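3-keto-5-aminohexanoate cleavage enzyme (PDB 3C6C) probably cleaves 3-keto-5-aminohexanoate or a related beta-keto acid, as a metal-dependent enzyme of the TIM-barrel fold. Local coordinates at residues Ala34-Lys39 / Met43-Ala48; Asp97-Leu102 / Glu305-Met310; Lys134-Cys139 / Leu179-Glu184; Asp147-Asn152 / Pro190-Phe195; Phe211-Gly216 / Ile229-Leu234. All blocks are in the same frame, centred on the assembly; numbering follows the deposited sequence.

Overall arrangement
The five contacts lie round a TIM barrel whose metal site, a nickel ion in this crystal, is formed by His66, His68 and Glu269. Contact 1 belongs to the loop between strand 23-29 and helix 47-60, and its centre is about 29 Å from those of contacts 4 and 5, on the opposite side of the chain's centre. Contacts 2, 3 and 5 reach one sheet: Asn101 ND2 of contact 2 probably hydrogen-bonds Glu184 OE1 of contact 3 at 3.1 Å. Contacts 4 and 5, with centres about 11 Å apart, touch where Pro190 and Ile193 meet Gln231. The nickel is about 12 Å from the side chains of Leu136 and Thr149 and about 14 Å from that of Met213.

Contact 1: residues Ala34-Lys39 / Met43-Ala48; sequences APFNPK and MPITPA
The Phe36 ring meets Met43 and Ile45 within the loop that follows strand 23-29 of the TIM barrel and leads into helix 47-60. The tight part is apolar. Met43 presents the root of its side chain, with CB 3.4 Å from Phe36 CE1 in an oblique approach, before the selenomethionine chain bends at chi2 (67°) and its end leads away from the 34-39 segment. Phe36 and Met43 run past each other in opposite directions, whereas Ile45 crosses Phe36 at about a right angle and comes over one face of its ring. The other face is covered from within its own segment by Pro38 CA, offset toward the rim. Met43 and Ile45 are buried, and both also pack on Arg70 of strand 64-70.

On the looser side, Phe36 is partly exposed and Pro38 and Lys39 are exposed. The loop is shaped there by an Asx turn, in which Lys39 N donates to Asn37 OD1 at 3.0 Å from above the carbonyl plane. At the far end of the 43-48 segment, Thr46 is the N-cap of helix 47-60. The Ile45 contact is a CH-pi one: Ile45 CD1 sits 4.0 Å from the centroid of Phe36, 14° off the ring normal.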
# COMPACT_ATOMS: atom_id res chain seq x y z
N ALA A 34 -12.86 31.09 -1.48
CA ALA A 34 -12.93 31.07 -0.00
C ALA A 34 -12.98 32.52 0.50
O ALA A 34 -12.42 33.42 -0.09
CB ALA A 34 -11.75 30.31 0.60
N PRO A 35 -13.66 32.76 1.62
CA PRO A 35 -13.77 34.13 2.17
C PRO A 35 -12.45 34.92 2.22
O PRO A 35 -11.40 34.43 2.63
CB PRO A 35 -14.32 33.88 3.58
CG PRO A 35 -15.18 32.65 3.41
CD PRO A 35 -14.35 31.77 2.48
N PHE A 36 -12.57 36.17 1.80
CA PHE A 36 -11.44 37.12 1.81
C PHE A 36 -11.05 37.39 3.26
O PHE A 36 -11.87 37.78 4.08
CB PHE A 36 -11.84 38.42 1.05
CG PHE A 36 -10.86 39.56 1.14
CD1 PHE A 36 -9.50 39.35 1.12
CD2 PHE A 36 -11.33 40.87 1.20
CE1 PHE A 36 -8.61 40.42 1.16
CE2 PHE A 36 -10.47 41.95 1.26
CZ PHE A 36 -9.10 41.73 1.24
N ASN A 37 -9.77 37.15 3.55
CA ASN A 37 -9.15 37.54 4.83
C ASN A 37 -8.37 38.84 4.64
O ASN A 37 -7.26 38.83 4.11
CB ASN A 37 -8.24 36.42 5.35
CG ASN A 37 -7.52 36.79 6.61
OD1 ASN A 37 -7.59 37.94 7.08
ND2 ASN A 37 -6.81 35.80 7.19
N PRO A 38 -8.96 39.98 5.04
CA PRO A 38 -8.38 41.29 4.72
C PRO A 38 -7.06 41.61 5.46
O PRO A 38 -6.44 42.63 5.19
CB PRO A 38 -9.50 42.29 5.08
CG PRO A 38 -10.60 41.54 5.61
CD PRO A 38 -10.28 40.07 5.67
N LYS A 39 -6.64 40.72 6.35
CA LYS A 39 -5.27 40.83 6.90
C LYS A 39 -4.20 40.53 5.84
O LYS A 39 -3.07 41.00 5.92
CB LYS A 39 -5.06 39.93 8.10
CG LYS A 39 -5.75 40.48 9.30
CD LYS A 39 -5.47 39.68 10.54
CE LYS A 39 -6.08 40.39 11.75
NZ LYS A 39 -5.65 39.80 13.06
N MSE A 43 -4.24 40.26 -1.39
CA MSE A 43 -5.16 39.25 -1.91
C MSE A 43 -5.73 39.72 -3.26
O MSE A 43 -6.20 40.85 -3.33
CB MSE A 43 -6.31 39.00 -0.94
CG MSE A 43 -7.06 37.74 -1.23
SE MSE A 43 -5.97 36.15 -0.91
CE MSE A 43 -7.03 34.93 -1.77
N PRO A 44 -5.67 38.87 -4.33
CA PRO A 44 -6.25 39.32 -5.62
C PRO A 44 -7.77 39.32 -5.62
O PRO A 44 -8.41 38.25 -5.52
CB PRO A 44 -5.70 38.30 -6.64
CG PRO A 44 -4.55 37.62 -5.95
CD PRO A 44 -4.89 37.62 -4.50
N ILE A 45 -8.34 40.51 -5.74
CA ILE A 45 -9.80 40.67 -5.67
C ILE A 45 -10.44 41.10 -6.98
O ILE A 45 -11.40 40.50 -7.45
CB ILE A 45 -10.21 41.67 -4.58
CG1 ILE A 45 -9.72 41.23 -3.18
CG2 ILE A 45 -11.75 41.89 -4.57
CD1 ILE A 45 -10.13 39.87 -2.77
N THR A 46 -9.92 42.20 -7.52
CA THR A 46 -10.43 42.76 -8.81
C THR A 46 -9.91 41.94 -9.99
O THR A 46 -8.89 41.23 -9.85
CB THR A 46 -9.98 44.21 -9.03
OG1 THR A 46 -8.55 44.26 -9.20
CG2 THR A 46 -10.43 45.12 -7.87
N PRO A 47 -10.57 42.02 -11.16
CA PRO A 47 -10.02 41.29 -12.29
C PRO A 47 -8.57 41.68 -12.65
O PRO A 47 -7.79 40.83 -13.08
CB PRO A 47 -11.02 41.63 -13.41
CG PRO A 47 -12.33 41.75 -12.68
CD PRO A 47 -11.95 42.48 -11.42
N ALA A 48 -8.22 42.94 -12.43
CA ALA A 48 -6.89 43.42 -12.74
C ALA A 48 -5.89 42.76 -11.79
O ALA A 48 -4.81 42.34 -12.21
CB ALA A 48 -6.80 44.97 -12.63

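Contact 2: residues Asp97-Leu102 / Glu305-Met310; sequences DIVLNL and EARDIM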
# COMPACT_ATOMS: atom_id res chain seq x y z
N ASP A 97 2.59 34.68 -21.54
CA ASP A 97 1.79 33.48 -21.82
C ASP A 97 1.76 32.53 -20.64
O ASP A 97 2.72 32.38 -19.87
CB ASP A 97 2.32 32.76 -23.05
CG ASP A 97 1.52 31.51 -23.40
OD1 ASP A 97 0.27 31.60 -23.56
OD2 ASP A 97 2.16 30.46 -23.57
N ILE A 98 0.59 31.94 -20.50
CA ILE A 98 0.28 30.89 -19.50
C ILE A 98 -1.03 30.20 -19.94
O ILE A 98 -1.93 30.86 -20.49
CB ILE A 98 0.21 31.49 -18.05
CG1 ILE A 98 0.14 30.37 -16.99
CG2 ILE A 98 -0.95 32.51 -17.92
CD1 ILE A 98 0.54 30.83 -15.58
N VAL A 99 -1.11 28.90 -19.71
CA VAL A 99 -2.34 28.13 -20.02
C VAL A 99 -3.38 28.59 -18.99
O VAL A 99 -3.07 28.71 -17.82
CB VAL A 99 -2.12 26.59 -19.95
CG1 VAL A 99 -3.44 25.82 -20.24
CG2 VAL A 99 -1.00 26.17 -20.91
N LEU A 100 -4.59 28.87 -19.48
CA LEU A 100 -5.70 29.28 -18.62
C LEU A 100 -6.64 28.12 -18.30
O LEU A 100 -7.07 27.38 -19.17
CB LEU A 100 -6.50 30.42 -19.24
CG LEU A 100 -5.75 31.67 -19.64
CD1 LEU A 100 -6.67 32.70 -20.26
CD2 LEU A 100 -4.99 32.21 -18.44
N ASN A 101 -6.92 28.01 -17.01
CA ASN A 101 -7.84 27.02 -16.42
C ASN A 101 -8.89 27.77 -15.60
O ASN A 101 -8.63 28.28 -14.50
CB ASN A 101 -7.04 25.99 -15.60
CG ASN A 101 -7.93 24.99 -14.81
OD1 ASN A 101 -9.14 25.12 -14.76
ND2 ASN A 101 -7.29 24.01 -14.17
N LEU A 102 -10.07 27.92 -16.17
CA LEU A 102 -11.15 28.61 -15.48
C LEU A 102 -11.97 27.65 -14.65
O LEU A 102 -12.31 26.55 -15.07
CB LEU A 102 -12.09 29.34 -16.45
CG LEU A 102 -11.49 30.44 -17.33
CD1 LEU A 102 -12.63 31.16 -18.12
CD2 LEU A 102 -10.55 31.39 -16.58
N GLU A 305 5.37 23.49 -23.07
CA GLU A 305 5.70 22.11 -22.69
C GLU A 305 4.50 21.40 -22.07
O GLU A 305 4.23 20.21 -22.32
CB GLU A 305 6.90 22.05 -21.72
CG GLU A 305 8.21 22.35 -22.43
CD GLU A 305 9.39 22.59 -21.51
OE1 GLU A 305 9.20 22.84 -20.31
OE2 GLU A 305 10.53 22.51 -22.00
N ALA A 306 3.77 22.15 -21.23
CA ALA A 306 2.57 21.60 -20.58
C ALA A 306 1.50 21.32 -21.63
O ALA A 306 0.81 20.30 -21.60
CB ALA A 306 2.04 22.57 -19.52
N ARG A 307 1.39 22.22 -22.59
CA ARG A 307 0.43 22.01 -23.70
C ARG A 307 0.76 20.71 -24.42
O ARG A 307 -0.10 19.87 -24.68
CB ARG A 307 0.42 23.16 -24.71
CG ARG A 307 -0.21 24.44 -24.18
CD ARG A 307 -0.21 25.58 -25.20
NE ARG A 307 -0.90 26.75 -24.63
CZ ARG A 307 -0.31 27.86 -24.19
NH1 ARG A 307 0.99 28.05 -24.28
NH2 ARG A 307 -1.06 28.80 -23.65
N ASP A 308 2.04 20.52 -24.71
CA ASP A 308 2.49 19.31 -25.42
C ASP A 308 2.17 18.02 -24.63
O ASP A 308 1.70 17.01 -25.20
CB ASP A 308 3.99 19.38 -25.75
CG ASP A 308 4.32 20.43 -26.80
OD1 ASP A 308 3.40 20.92 -27.53
OD2 ASP A 308 5.52 20.79 -26.89
N ILE A 309 2.43 18.06 -23.33
CA ILE A 309 2.16 16.94 -22.41
C ILE A 309 0.66 16.60 -22.41
O ILE A 309 0.26 15.43 -22.42
CB ILE A 309 2.73 17.21 -20.98
CG1 ILE A 309 4.26 17.18 -21.01
CG2 ILE A 309 2.16 16.23 -19.95
CD1 ILE A 309 4.93 17.93 -19.82
N MSE A 310 -0.17 17.63 -22.52
CA MSE A 310 -1.63 17.49 -22.37
C MSE A 310 -2.31 17.29 -23.71
O MSE A 310 -3.52 17.09 -23.78
CB MSE A 310 -2.24 18.71 -21.65
CG MSE A 310 -1.89 18.74 -20.17
SE MSE A 310 -2.81 20.14 -19.25
CE MSE A 310 -1.73 21.46 -19.62
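The guanidinium of Arg307 has Val99 CG2 over one face and the carboxylate of Asp97 at its edge. Carboxylate and guanidinium are nearly coplanar, their planes 19° apart, and the grip is end-on with two nitrogens. Arg307 NH1 donates to Asp97 OD2 at 2.8 Å, almost straight (172°) and in the guanidinium plane; Arg307 NH2 reaches Asp97 OD1 at 3.1 Å, somewhat tilted from it. Each oxygen uses its syn lone pair, so this is a bidentate salt bridge. On the face, Val99 CG2 lies 3.8 Å from Arg307 CZ and equally close to NE and CG, touching the stem at CG as well as the flat end.

The Arg307 chain is extended from CG to NE, which carries the charge from the helix to the loop just before strand 99-103. Two further acids share it: Glu142 pairs with NE and Asp304 with NH1. Three carboxylates round one buried arginine probably keep it charged and fix its rotation. Helix 303-310 is thereby tied to that loop and, through Val99, to the strand itself, while its Ala306, Ile309 and Met310 pack on Ile25 of strand 23-29; strand 99-103 pairs with strands 64-70 and 143-147.

Contact 3: residues Lys134-Cys139 / Leu179-Glu184; sequences KHLEDC and LGIKPE. With EDO (1,2-ethanediol), chain E.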
# COMPACT_ATOMS: atom_id res chain seq x y z
N LYS A 134 -21.65 29.54 -19.38
CA LYS A 134 -21.70 30.83 -20.11
C LYS A 134 -20.31 31.50 -20.20
O LYS A 134 -19.86 31.94 -21.26
CB LYS A 134 -22.74 31.77 -19.46
CG LYS A 134 -22.73 33.17 -19.98
CD LYS A 134 -22.85 33.21 -21.50
CE LYS A 134 -23.04 34.66 -22.03
NZ LYS A 134 -22.47 35.72 -21.12
N HIS A 135 -19.60 31.54 -19.08
CA HIS A 135 -18.27 32.17 -19.05
C HIS A 135 -17.27 31.44 -19.92
O HIS A 135 -16.36 32.03 -20.49
CB HIS A 135 -17.76 32.36 -17.62
CG HIS A 135 -17.46 31.08 -16.90
ND1 HIS A 135 -18.42 30.13 -16.63
CD2 HIS A 135 -16.30 30.61 -16.38
CE1 HIS A 135 -17.86 29.13 -15.98
NE2 HIS A 135 -16.58 29.40 -15.81
N LEU A 136 -17.47 30.14 -20.05
CA LEU A 136 -16.56 29.32 -20.84
C LEU A 136 -16.75 29.62 -22.33
O LEU A 136 -15.81 29.68 -23.10
CB LEU A 136 -16.77 27.83 -20.56
CG LEU A 136 -16.50 27.32 -19.15
CD1 LEU A 136 -16.62 25.78 -19.18
CD2 LEU A 136 -15.12 27.80 -18.68
N GLU A 137 -18.01 29.83 -22.68
CA GLU A 137 -18.41 30.17 -24.06
C GLU A 137 -17.76 31.48 -24.44
O GLU A 137 -17.27 31.65 -25.55
CB GLU A 137 -19.92 30.25 -24.18
CG GLU A 137 -20.63 28.93 -23.97
CD GLU A 137 -22.15 29.05 -23.95
OE1 GLU A 137 -22.68 30.15 -23.80
OE2 GLU A 137 -22.81 28.00 -24.05
N ASP A 138 -17.72 32.40 -23.49
CA ASP A 138 -17.25 33.77 -23.76
C ASP A 138 -15.72 33.82 -23.80
O ASP A 138 -15.12 34.57 -24.58
CB ASP A 138 -17.68 34.77 -22.67
CG ASP A 138 -19.19 35.05 -22.62
OD1 ASP A 138 -19.96 34.69 -23.56
OD2 ASP A 138 -19.59 35.66 -21.60
N CYS A 139 -15.08 33.04 -22.92
CA CYS A 139 -13.64 33.16 -22.68
C CYS A 139 -12.79 32.14 -23.41
O CYS A 139 -11.62 32.39 -23.69
CB CYS A 139 -13.33 33.08 -21.19
SG CYS A 139 -14.01 34.41 -20.18
N LEU A 179 -16.98 22.91 -27.19
CA LEU A 179 -16.31 24.22 -27.08
C LEU A 179 -14.81 24.10 -27.26
O LEU A 179 -14.09 25.10 -27.37
CB LEU A 179 -16.58 24.86 -25.70
CG LEU A 179 -18.01 25.41 -25.48
CD1 LEU A 179 -18.20 25.74 -24.00
CD2 LEU A 179 -18.32 26.61 -26.39
N GLY A 180 -14.33 22.87 -27.24
CA GLY A 180 -12.88 22.60 -27.39
C GLY A 180 -12.05 22.86 -26.15
O GLY A 180 -10.85 23.12 -26.22
N ILE A 181 -12.71 22.77 -25.01
CA ILE A 181 -12.09 23.00 -23.70
C ILE A 181 -11.85 21.65 -23.02
O ILE A 181 -12.74 20.79 -22.97
CB ILE A 181 -13.01 23.90 -22.82
CG1 ILE A 181 -13.30 25.25 -23.50
CG2 ILE A 181 -12.44 24.09 -21.43
CD1 ILE A 181 -14.40 26.06 -22.80
N LYS A 182 -10.65 21.49 -22.47
CA LYS A 182 -10.28 20.25 -21.78
C LYS A 182 -10.70 20.32 -20.32
O LYS A 182 -10.33 21.27 -19.61
CB LYS A 182 -8.77 19.95 -21.91
CG LYS A 182 -8.37 18.61 -21.33
CD LYS A 182 -6.89 18.24 -21.62
CE LYS A 182 -6.65 17.86 -23.02
NZ LYS A 182 -7.45 16.66 -23.44
N PRO A 183 -11.53 19.36 -19.87
CA PRO A 183 -11.81 19.39 -18.44
C PRO A 183 -10.68 18.84 -17.59
O PRO A 183 -10.01 17.86 -17.94
CB PRO A 183 -13.03 18.46 -18.30
CG PRO A 183 -12.84 17.44 -19.41
CD PRO A 183 -12.20 18.22 -20.54
N GLU A 184 -10.47 19.53 -16.47
CA GLU A 184 -9.73 19.01 -15.33
C GLU A 184 -10.71 18.41 -14.35
O GLU A 184 -11.50 19.10 -13.69
CB GLU A 184 -8.89 20.11 -14.66
CG GLU A 184 -7.92 19.57 -13.62
CD GLU A 184 -7.10 20.67 -13.01
OE1 GLU A 184 -7.70 21.57 -12.35
OE2 GLU A 184 -5.86 20.63 -13.17
C1 EDO E . -9.47 26.39 -26.22
O1 EDO E . -8.81 27.47 -26.89
C2 EDO E . -10.98 26.54 -26.31
O2 EDO E . -11.39 26.54 -27.68
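Leu179 and Ile181 both direct their CB toward helix 134-139, and each meets a different part of it. Ile181 comes nearest to the helix: its CD1 lies 3.7 Å from Leu136 CB and also approaches the backbone oxygen of Leu136. CG1 stands anti to the carbonyl carbon (chi1 -58°) and chi2 is extended (169°), which stretches the branch out to the helix. Leu179 comes in beside it and crosses Glu137 at a slant, both methyls facing the same methylene: Glu137 CG is 4.0 Å from Leu179 CD1 and 4.1 Å from Leu179 CD2. Leu179 CD1 also touches Leu136 CB at 4.3 Å, bringing the two leucines together. The contact is thus purely apolar across the segments, and even Glu137 contributes only its methylene. The carboxylate of that residue is engaged elsewhere, in a salt bridge to Arg175 of helix 166-179.

The turn between helix and strand is a Schellman motif, with Gly180 at positive phi (77°). A 1,2-ethanediol, probably from the crystallisation liquor, donates from O2 to Leu179 O at 3.1 Å and lies against Ile181 CG1. Helix 134-139 packs on the end of helix 166-179 and the approach to barrel strand 182-187. Leu136 and Ile181 also meet Ala144 of the adjacent parallel strand 143-147, and Leu136 reaches Leu102 of strand 99-103.

Contact 4: residues Asp147-Asn152 / Pro190-Phe195; sequences DITTGN and PGDILF
Asp192 OD2 is gripped by two donors, the hydroxyl of Thr149 across the contact and the backbone N of Phe188 just ahead of the helix. Thr149 OG1 donates to Asp192 OD2 at 2.9 Å, meeting it on the syn side but 24° out of the carboxylate plane. The hydroxyl is also close to the other oxygen, 3.0 Å from Asp192 OD1, while Thr149 CB lies 3.2 Å from OD2, so the threonine is pressed against the whole end of the acid. With OG1 anti to the backbone N of Thr149 (chi1 -161°), the hydroxyl is directed at Asp192, whose own CB points toward the 147-152 segment. The two donors probably stabilise the buried carboxylate in its ionised form.

Ile148 supplies the rest of the packing, at the centre of an inverse gamma turn. This is where the chain leaves strand 143-147 of the TIM barrel, and the partner is the first turns of helix 190-201, which follows the neighbouring strand 182-187. Ile148 CD1 rests 3.3 Å from the backbone oxygen of Asp192, and Ile148 CB approaches the edge of the Phe195 ring at 4.4 Å from CD2. Leu169 of helix 166-179 packs against both Ile148 and Phe195. Beyond them lies the subunit interface: the Phe195 ring meets Trp219 of the second subunit edge-to-face, and Thr150 OG1 hydrogen-bonds Asn152 OD1 of that subunit.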
# COMPACT_ATOMS: atom_id res chain seq x y z
N ASP A 147 -15.80 19.54 -11.07
CA ASP A 147 -15.81 18.77 -9.83
C ASP A 147 -16.77 17.62 -10.03
O ASP A 147 -17.99 17.80 -10.03
CB ASP A 147 -16.28 19.61 -8.62
CG ASP A 147 -15.27 20.67 -8.19
OD1 ASP A 147 -14.19 20.75 -8.77
OD2 ASP A 147 -15.60 21.45 -7.28
N ILE A 148 -16.22 16.43 -10.26
CA ILE A 148 -17.06 15.29 -10.71
C ILE A 148 -17.58 14.47 -9.56
O ILE A 148 -17.36 13.27 -9.46
CB ILE A 148 -16.39 14.40 -11.78
CG1 ILE A 148 -15.03 13.86 -11.35
CG2 ILE A 148 -16.35 15.19 -13.11
CD1 ILE A 148 -14.59 12.71 -12.25
N THR A 149 -18.28 15.17 -8.68
CA THR A 149 -18.67 14.66 -7.37
C THR A 149 -19.92 15.31 -6.81
O THR A 149 -20.23 16.45 -7.12
CB THR A 149 -17.54 14.92 -6.33
OG1 THR A 149 -17.72 14.07 -5.19
CG2 THR A 149 -17.52 16.37 -5.88
N THR A 150 -20.62 14.54 -6.00
CA THR A 150 -21.70 15.03 -5.12
C THR A 150 -21.37 14.57 -3.73
O THR A 150 -21.01 13.40 -3.49
CB THR A 150 -23.11 14.45 -5.52
OG1 THR A 150 -23.58 15.08 -6.71
CG2 THR A 150 -24.14 14.63 -4.39
N GLY A 151 -21.46 15.48 -2.78
CA GLY A 151 -21.06 15.14 -1.43
C GLY A 151 -21.21 16.22 -0.40
O GLY A 151 -21.46 17.37 -0.71
N ASN A 152 -21.11 15.77 0.84
CA ASN A 152 -21.08 16.64 2.02
C ASN A 152 -19.75 17.37 2.05
O ASN A 152 -18.67 16.75 2.10
CB ASN A 152 -21.24 15.84 3.31
CG ASN A 152 -22.63 15.22 3.46
OD1 ASN A 152 -23.59 15.78 2.96
ND2 ASN A 152 -22.72 14.08 4.14
N PRO A 190 -12.22 7.70 -4.40
CA PRO A 190 -11.99 6.71 -5.47
C PRO A 190 -13.21 6.58 -6.37
O PRO A 190 -13.11 6.38 -7.57
CB PRO A 190 -11.71 5.42 -4.69
CG PRO A 190 -12.27 5.66 -3.35
CD PRO A 190 -12.04 7.10 -3.06
N GLY A 191 -14.37 6.70 -5.75
CA GLY A 191 -15.64 6.64 -6.46
C GLY A 191 -15.73 7.69 -7.54
O GLY A 191 -16.20 7.44 -8.64
N ASP A 192 -15.23 8.87 -7.21
CA ASP A 192 -15.19 9.97 -8.16
C ASP A 192 -14.30 9.62 -9.37
O ASP A 192 -14.63 9.94 -10.52
CB ASP A 192 -14.66 11.27 -7.52
CG ASP A 192 -15.60 11.91 -6.50
OD1 ASP A 192 -16.77 11.47 -6.29
OD2 ASP A 192 -15.13 12.90 -5.86
N ILE A 193 -13.17 8.99 -9.08
CA ILE A 193 -12.23 8.54 -10.13
C ILE A 193 -12.93 7.54 -11.06
O ILE A 193 -12.78 7.58 -12.28
CB ILE A 193 -10.92 7.98 -9.57
CG1 ILE A 193 -10.17 9.10 -8.83
CG2 ILE A 193 -10.08 7.35 -10.68
CD1 ILE A 193 -8.98 8.63 -7.97
N LEU A 194 -13.69 6.63 -10.46
CA LEU A 194 -14.43 5.63 -11.25
C LEU A 194 -15.40 6.32 -12.20
O LEU A 194 -15.55 5.91 -13.37
CB LEU A 194 -15.19 4.64 -10.36
CG LEU A 194 -14.36 3.71 -9.48
CD1 LEU A 194 -15.26 2.65 -8.88
CD2 LEU A 194 -13.19 3.09 -10.21
N PHE A 195 -16.05 7.36 -11.73
CA PHE A 195 -17.03 8.05 -12.58
C PHE A 195 -16.30 8.78 -13.72
O PHE A 195 -16.77 8.83 -14.85
CB PHE A 195 -17.96 9.00 -11.83
CG PHE A 195 -18.96 9.66 -12.73
CD1 PHE A 195 -19.88 8.87 -13.42
CD2 PHE A 195 -18.91 11.00 -13.01
CE1 PHE A 195 -20.79 9.43 -14.31
CE2 PHE A 195 -19.81 11.58 -13.89
CZ PHE A 195 -20.75 10.78 -14.55

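Contact 5: residues Phe211-Gly216 / Ile229-Leu234; sequences FQMVLG and IYQRNL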
# COMPACT_ATOMS: atom_id res chain seq x y z
N PHE A 211 -6.92 14.40 -14.62
CA PHE A 211 -7.48 14.15 -13.30
C PHE A 211 -6.67 14.94 -12.25
O PHE A 211 -5.44 15.03 -12.31
CB PHE A 211 -7.40 12.68 -12.89
CG PHE A 211 -8.35 11.76 -13.62
CD1 PHE A 211 -8.06 11.32 -14.89
CD2 PHE A 211 -9.48 11.26 -12.99
CE1 PHE A 211 -8.89 10.45 -15.54
CE2 PHE A 211 -10.34 10.38 -13.65
CZ PHE A 211 -10.03 9.98 -14.92
N GLN A 212 -7.38 15.49 -11.29
CA GLN A 212 -6.74 16.07 -10.11
C GLN A 212 -7.41 15.68 -8.82
O GLN A 212 -8.60 15.87 -8.62
CB GLN A 212 -6.67 17.59 -10.20
CG GLN A 212 -6.10 18.26 -8.96
CD GLN A 212 -5.63 19.68 -9.24
OE1 GLN A 212 -4.42 19.95 -9.25
NE2 GLN A 212 -6.58 20.59 -9.48
N MSE A 213 -6.58 15.19 -7.91
CA MSE A 213 -7.04 14.87 -6.55
C MSE A 213 -6.99 16.10 -5.66
O MSE A 213 -5.93 16.70 -5.46
CB MSE A 213 -6.14 13.82 -5.88
CG MSE A 213 -5.81 12.62 -6.68
SE MSE A 213 -4.56 11.57 -5.64
CE MSE A 213 -4.04 10.59 -7.01
N VAL A 214 -8.17 16.45 -5.16
CA VAL A 214 -8.35 17.42 -4.09
C VAL A 214 -8.20 16.69 -2.76
O VAL A 214 -8.99 15.80 -2.42
CB VAL A 214 -9.75 18.11 -4.16
CG1 VAL A 214 -9.86 19.22 -3.08
CG2 VAL A 214 -9.99 18.70 -5.58
N LEU A 215 -7.16 17.04 -2.01
CA LEU A 215 -6.85 16.35 -0.75
C LEU A 215 -6.99 17.24 0.48
O LEU A 215 -6.55 18.36 0.52
CB LEU A 215 -5.44 15.72 -0.78
CG LEU A 215 -5.13 14.74 -1.92
CD1 LEU A 215 -3.66 14.39 -1.95
CD2 LEU A 215 -6.01 13.47 -1.79
N GLY A 216 -7.61 16.67 1.49
CA GLY A 216 -7.80 17.32 2.78
C GLY A 216 -9.00 18.22 2.93
O GLY A 216 -9.12 18.96 3.91
N ILE A 229 -1.17 7.45 -3.28
CA ILE A 229 -0.72 6.21 -3.96
C ILE A 229 -1.92 5.36 -4.39
O ILE A 229 -2.00 4.85 -5.52
CB ILE A 229 0.22 5.34 -3.06
CG1 ILE A 229 1.58 6.02 -2.93
CG2 ILE A 229 0.38 3.92 -3.64
CD1 ILE A 229 2.50 5.39 -1.89
N TYR A 230 -2.84 5.24 -3.45
CA TYR A 230 -4.05 4.41 -3.65
C TYR A 230 -4.89 4.94 -4.80
O TYR A 230 -5.26 4.21 -5.73
CB TYR A 230 -4.88 4.31 -2.36
CG TYR A 230 -6.29 3.85 -2.63
CD1 TYR A 230 -6.55 2.54 -3.04
CD2 TYR A 230 -7.37 4.71 -2.49
CE1 TYR A 230 -7.86 2.11 -3.30
CE2 TYR A 230 -8.65 4.31 -2.73
CZ TYR A 230 -8.90 3.00 -3.14
OH TYR A 230 -10.18 2.61 -3.38
N GLN A 231 -5.15 6.25 -4.75
CA GLN A 231 -5.97 6.88 -5.76
C GLN A 231 -5.24 6.92 -7.11
O GLN A 231 -5.85 6.78 -8.16
CB GLN A 231 -6.52 8.24 -5.32
CG GLN A 231 -7.55 8.09 -4.23
CD GLN A 231 -8.36 9.33 -3.86
OE1 GLN A 231 -9.47 9.20 -3.33
NE2 GLN A 231 -7.80 10.52 -4.07
N ARG A 232 -3.93 7.11 -7.07
CA ARG A 232 -3.16 7.18 -8.31
C ARG A 232 -3.34 5.90 -9.10
O ARG A 232 -3.46 5.90 -10.33
CB ARG A 232 -1.66 7.39 -8.05
CG ARG A 232 -0.82 7.46 -9.34
CD ARG A 232 0.65 7.34 -9.05
NE ARG A 232 0.97 6.05 -8.45
CZ ARG A 232 2.20 5.62 -8.21
NH1 ARG A 232 3.24 6.37 -8.53
NH2 ARG A 232 2.39 4.43 -7.65
N ASN A 233 -3.37 4.80 -8.37
CA ASN A 233 -3.39 3.48 -9.02
C ASN A 233 -4.73 3.19 -9.71
O ASN A 233 -4.82 2.26 -10.51
CB ASN A 233 -2.94 2.38 -8.04
CG ASN A 233 -1.46 2.53 -7.59
OD1 ASN A 233 -0.68 3.29 -8.18
ND2 ASN A 233 -1.10 1.83 -6.54
N LEU A 234 -5.74 4.01 -9.41
CA LEU A 234 -7.08 3.91 -10.05
C LEU A 234 -7.19 4.75 -11.31
O LEU A 234 -8.11 4.60 -12.11
CB LEU A 234 -8.18 4.37 -9.10
CG LEU A 234 -8.37 3.56 -7.81
CD1 LEU A 234 -9.44 4.23 -6.92
CD2 LEU A 234 -8.73 2.12 -8.12
O HOH W 1 -9.01 13.26 -3.72
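Van der Waals packing centres on Met213, a selenomethionine, whose chain runs out from the strand and past Gln231 in the opposite direction. Its SE atom lies 3.9 Å from Gln231 CB and 3.8 Å from Gln231 NE2. The terminal methyl goes further and meets the helix backbone, Met213 CE being 3.5 Å from Arg232 N, with Arg232 CB also near. Extension at chi2 (175°) and chi3 (-164°) is what carries that methyl to the helix. Leu215 adds a lighter touch, its CD2 4.1 Å from Gln231 NE2.

These residues join the first two elements of a beta-alpha-beta unit of the TIM barrel, in which strand 210-214 is followed by helix 225-232 and then by strand 240-244. Trp241 of the last strand packs on both Met213 and Arg232.

The polar link is made through water. One molecule donates to Val214 O at 2.9 Å and accepts from Gln231 NE2 at 3.0 Å, tying the extended glutamine to the backbone of Val214 and satisfying one N-H of a buried amide.

Charged and aromatic groups turn elsewhere. Arg232 forms its salt bridge with Glu226 of the third subunit through NH2, and its NH1 hydrogen-bonds the backbone oxygen of Leu260, while Tyr230 stacks on Tyr230 of the second subunit.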